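Hypothetical protein SP2199 (Streptococcus pneumoniae TIGR4, PDB 2IBO) is of unknown function but, as a member of the thiamine-binding protein family, may bind thiamine or a related small molecule. Local coordinates at residues S4-V9 with E42-G47. Numbering follows the deposited sequence.
Sequences SIALQV and ETVLEG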
ATOM      1  N   SER A   4      -0.725 -15.443   0.668  1.00 23.71           N
ATOM      2  CA  SER A   4       0.092 -14.873  -0.384  1.00 24.69           C
ATOM      3  C   SER A   4       0.626 -13.561   0.173  1.00 24.75           C
ATOM      4  O   SER A   4      -0.090 -12.837   0.860  1.00 25.63           O
ATOM      5  CB  SER A   4      -0.731 -14.633  -1.644  1.00 27.54           C
ATOM      6  OG  SER A   4       0.120 -14.439  -2.761  1.00 30.04           O
ATOM      7  N   ILE A   5       1.890 -13.277  -0.122  1.00 27.39           N
ATOM      8  CA  ILE A   5       2.586 -12.091   0.359  1.00 25.92           C
ATOM      9  C   ILE A   5       3.240 -11.400  -0.817  1.00 26.45           C
ATOM     10  O   ILE A   5       3.889 -12.045  -1.637  1.00 28.33           O
ATOM     11  CB  ILE A   5       3.693 -12.510   1.370  1.00 17.95           C
ATOM     12  CG1 ILE A   5       3.042 -12.978   2.663  1.00 17.57           C
ATOM     13  CG2 ILE A   5       4.687 -11.396   1.603  1.00 15.73           C
ATOM     14  CD1 ILE A   5       2.140 -11.944   3.264  1.00 20.74           C
ATOM     15  N   ALA A   6       3.058 -10.090  -0.913  1.00 15.98           N
ATOM     16  CA  ALA A   6       3.671  -9.315  -1.983  1.00 15.10           C
ATOM     17  C   ALA A   6       4.655  -8.413  -1.257  1.00 15.81           C
ATOM     18  O   ALA A   6       4.289  -7.735  -0.291  1.00 16.09           O
ATOM     19  CB  ALA A   6       2.617  -8.500  -2.703  1.00 21.04           C
ATOM     20  N   LEU A   7       5.912  -8.420  -1.678  1.00 18.81           N
ATOM     21  CA  LEU A   7       6.911  -7.596  -0.993  1.00 20.76           C
ATOM     22  C   LEU A   7       7.635  -6.612  -1.905  1.00 21.05           C
ATOM     23  O   LEU A   7       8.024  -6.943  -3.038  1.00 20.97           O
ATOM     24  CB  LEU A   7       7.945  -8.491  -0.279  1.00 23.41           C
ATOM     25  CG  LEU A   7       9.111  -7.807   0.466  1.00 23.91           C
ATOM     26  CD1 LEU A   7       8.582  -7.020   1.699  1.00 22.82           C
ATOM     27  CD2 LEU A   7      10.133  -8.861   0.885  1.00 21.13           C
ATOM     28  N   GLN A   8       7.779  -5.392  -1.397  1.00 18.02           N
ATOM     29  CA  GLN A   8       8.479  -4.323  -2.096  1.00 20.06           C
ATOM     30  C   GLN A   8       9.370  -3.649  -1.079  1.00 19.38           C
ATOM     31  O   GLN A   8       8.896  -3.142  -0.060  1.00 17.89           O
ATOM     32  CB  GLN A   8       7.522  -3.277  -2.653  1.00 28.06           C
ATOM     33  CG  GLN A   8       8.255  -2.082  -3.222  1.00 30.64           C
ATOM     34  CD  GLN A   8       7.328  -1.019  -3.779  1.00 35.96           C
ATOM     35  OE1 GLN A   8       7.760  -0.148  -4.541  1.00 36.27           O
ATOM     36  NE2 GLN A   8       6.047  -1.077  -3.399  1.00 37.14           N
ATOM     37  N   VAL A   9      10.664  -3.653  -1.345  1.00 27.90           N
ATOM     38  CA  VAL A   9      11.589  -3.030  -0.431  1.00 29.63           C
ATOM     39  C   VAL A   9      12.125  -1.752  -1.035  1.00 32.04           C
ATOM     40  O   VAL A   9      12.728  -1.768  -2.112  1.00 31.48           O
ATOM     41  CB  VAL A   9      12.774  -3.951  -0.102  1.00 12.80           C
ATOM     42  CG1 VAL A   9      13.778  -3.196   0.759  1.00 14.08           C
ATOM     43  CG2 VAL A   9      12.280  -5.212   0.616  1.00 10.00           C
ATOM     44  N   GLU A  42       6.725  -5.238  -6.902  1.00 22.32           N
ATOM     45  CA  GLU A  42       6.772  -6.085  -5.727  1.00 22.89           C
ATOM     46  C   GLU A  42       7.056  -7.547  -6.063  1.00 22.13           C
ATOM     47  O   GLU A  42       6.787  -8.002  -7.182  1.00 22.81           O
ATOM     48  CB  GLU A  42       5.430  -5.970  -5.007  1.00 23.43           C
ATOM     49  CG  GLU A  42       4.254  -6.411  -5.861  1.00 23.82           C
ATOM     50  CD  GLU A  42       2.928  -5.961  -5.300  1.00 25.46           C
ATOM     51  OE1 GLU A  42       1.880  -6.423  -5.798  1.00 25.92           O
ATOM     52  OE2 GLU A  42       2.928  -5.139  -4.368  1.00 27.37           O
ATOM     53  N   THR A  43       7.588  -8.291  -5.096  1.00 13.71           N
ATOM     54  CA  THR A  43       7.872  -9.699  -5.346  1.00 14.93           C
ATOM     55  C   THR A  43       6.755 -10.453  -4.663  1.00 14.18           C
ATOM     56  O   THR A  43       6.528 -10.270  -3.464  1.00 13.21           O
ATOM     57  CB  THR A  43       9.267 -10.134  -4.780  1.00 23.04           C
ATOM     58  OG1 THR A  43      10.319  -9.482  -5.511  1.00 22.78           O
ATOM     59  CG2 THR A  43       9.450 -11.627  -4.919  1.00 20.75           C
ATOM     60  N   VAL A  44       6.060 -11.292  -5.427  1.00 14.30           N
ATOM     61  CA  VAL A  44       4.920 -12.051  -4.916  1.00 15.06           C
ATOM     62  C   VAL A  44       5.284 -13.465  -4.513  1.00 15.37           C
ATOM     63  O   VAL A  44       5.799 -14.226  -5.324  1.00 14.13           O
ATOM     64  CB  VAL A  44       3.780 -12.117  -5.979  1.00 23.39           C
ATOM     65  CG1 VAL A  44       2.632 -12.976  -5.474  1.00 21.23           C
ATOM     66  CG2 VAL A  44       3.293 -10.719  -6.305  1.00 21.52           C
ATOM     67  N   LEU A  45       4.988 -13.809  -3.261  1.00 17.26           N
ATOM     68  CA  LEU A  45       5.261 -15.138  -2.720  1.00 18.01           C
ATOM     69  C   LEU A  45       3.953 -15.869  -2.440  1.00 18.63           C
ATOM     70  O   LEU A  45       2.943 -15.247  -2.131  1.00 18.34           O
ATOM     71  CB  LEU A  45       6.086 -15.024  -1.428  1.00 16.18           C
ATOM     72  CG  LEU A  45       7.446 -14.316  -1.547  1.00 15.14           C
ATOM     73  CD1 LEU A  45       8.124 -14.259  -0.192  1.00 15.98           C
ATOM     74  CD2 LEU A  45       8.320 -15.034  -2.535  1.00 13.11           C
ATOM     75  N   GLU A  46       3.973 -17.194  -2.533  1.00 30.36           N
ATOM     76  CA  GLU A  46       2.767 -17.982  -2.302  1.00 32.39           C
ATOM     77  C   GLU A  46       3.085 -19.236  -1.490  1.00 32.25           C
ATOM     78  O   GLU A  46       4.040 -19.945  -1.801  1.00 32.11           O
ATOM     79  CB  GLU A  46       2.166 -18.378  -3.649  1.00 26.86           C
ATOM     80  CG  GLU A  46       0.728 -18.775  -3.592  1.00 30.06           C
ATOM     81  CD  GLU A  46       0.263 -19.440  -4.874  1.00 32.24           C
ATOM     82  OE1 GLU A  46      -0.958 -19.495  -5.110  1.00 35.61           O
ATOM     83  OE2 GLU A  46       1.111 -19.926  -5.647  1.00 34.82           O
ATOM     84  N   GLY A  47       2.275 -19.510  -0.466  1.00 16.38           N
ATOM     85  CA  GLY A  47       2.485 -20.679   0.378  1.00 17.23           C
ATOM     86  C   GLY A  47       1.744 -20.590   1.700  1.00 19.55           C
ATOM     87  O   GLY A  47       0.796 -19.805   1.830  1.00 21.12           O
TER
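Glu42 sets the flat face of its carboxylate squarely over the methyl of Ala6, with CD 3.6 Å from Ala6 CB and both oxygens nearly as close. With chi1 at 60°, Glu42 CG lies between the backbone N and the carbonyl carbon, and the extended chain runs over the neighbouring strand. There OE1 forms a salt bridge with Lys75 of the same chain and OE2 with Lys75 of the second subunit.

On the face that carries Ala6, Ser4 OG, anti to its own N (chi1 -164°), donates to Leu45 O at 3.0 Å. Ile5 N donates to this oxygen from the opposite face of the carbonyl plane, so two donors grip it. Val44 CG2 lies 4.3 Å from Ala6 CB, and Phe41 of the second subunit packs on Ser4 and Ala6.

The other face is largely apolar: Ile5 and Leu45 meet through their CB atoms, 4.5 Å apart, before the isoleucine end leads away to Leu52 and Met53 of helix 49-64, while Leu45 reaches Leu29 of helix 16-31. Ile5 with Leu45 and Leu7 with Thr43 are the hydrogen-bonded pairs between strands 2-11 and 43-46, the central two of the four-stranded antiparallel sheet in this βαββαβ, ferredoxin-like fold.

The sheet thus buries hydrocarbon against helices 16-31 and 49-64 and turns a mixed face to another subunit, where two Lys75, one from each chain, probably offset the closeness of the two Glu42 carboxylates.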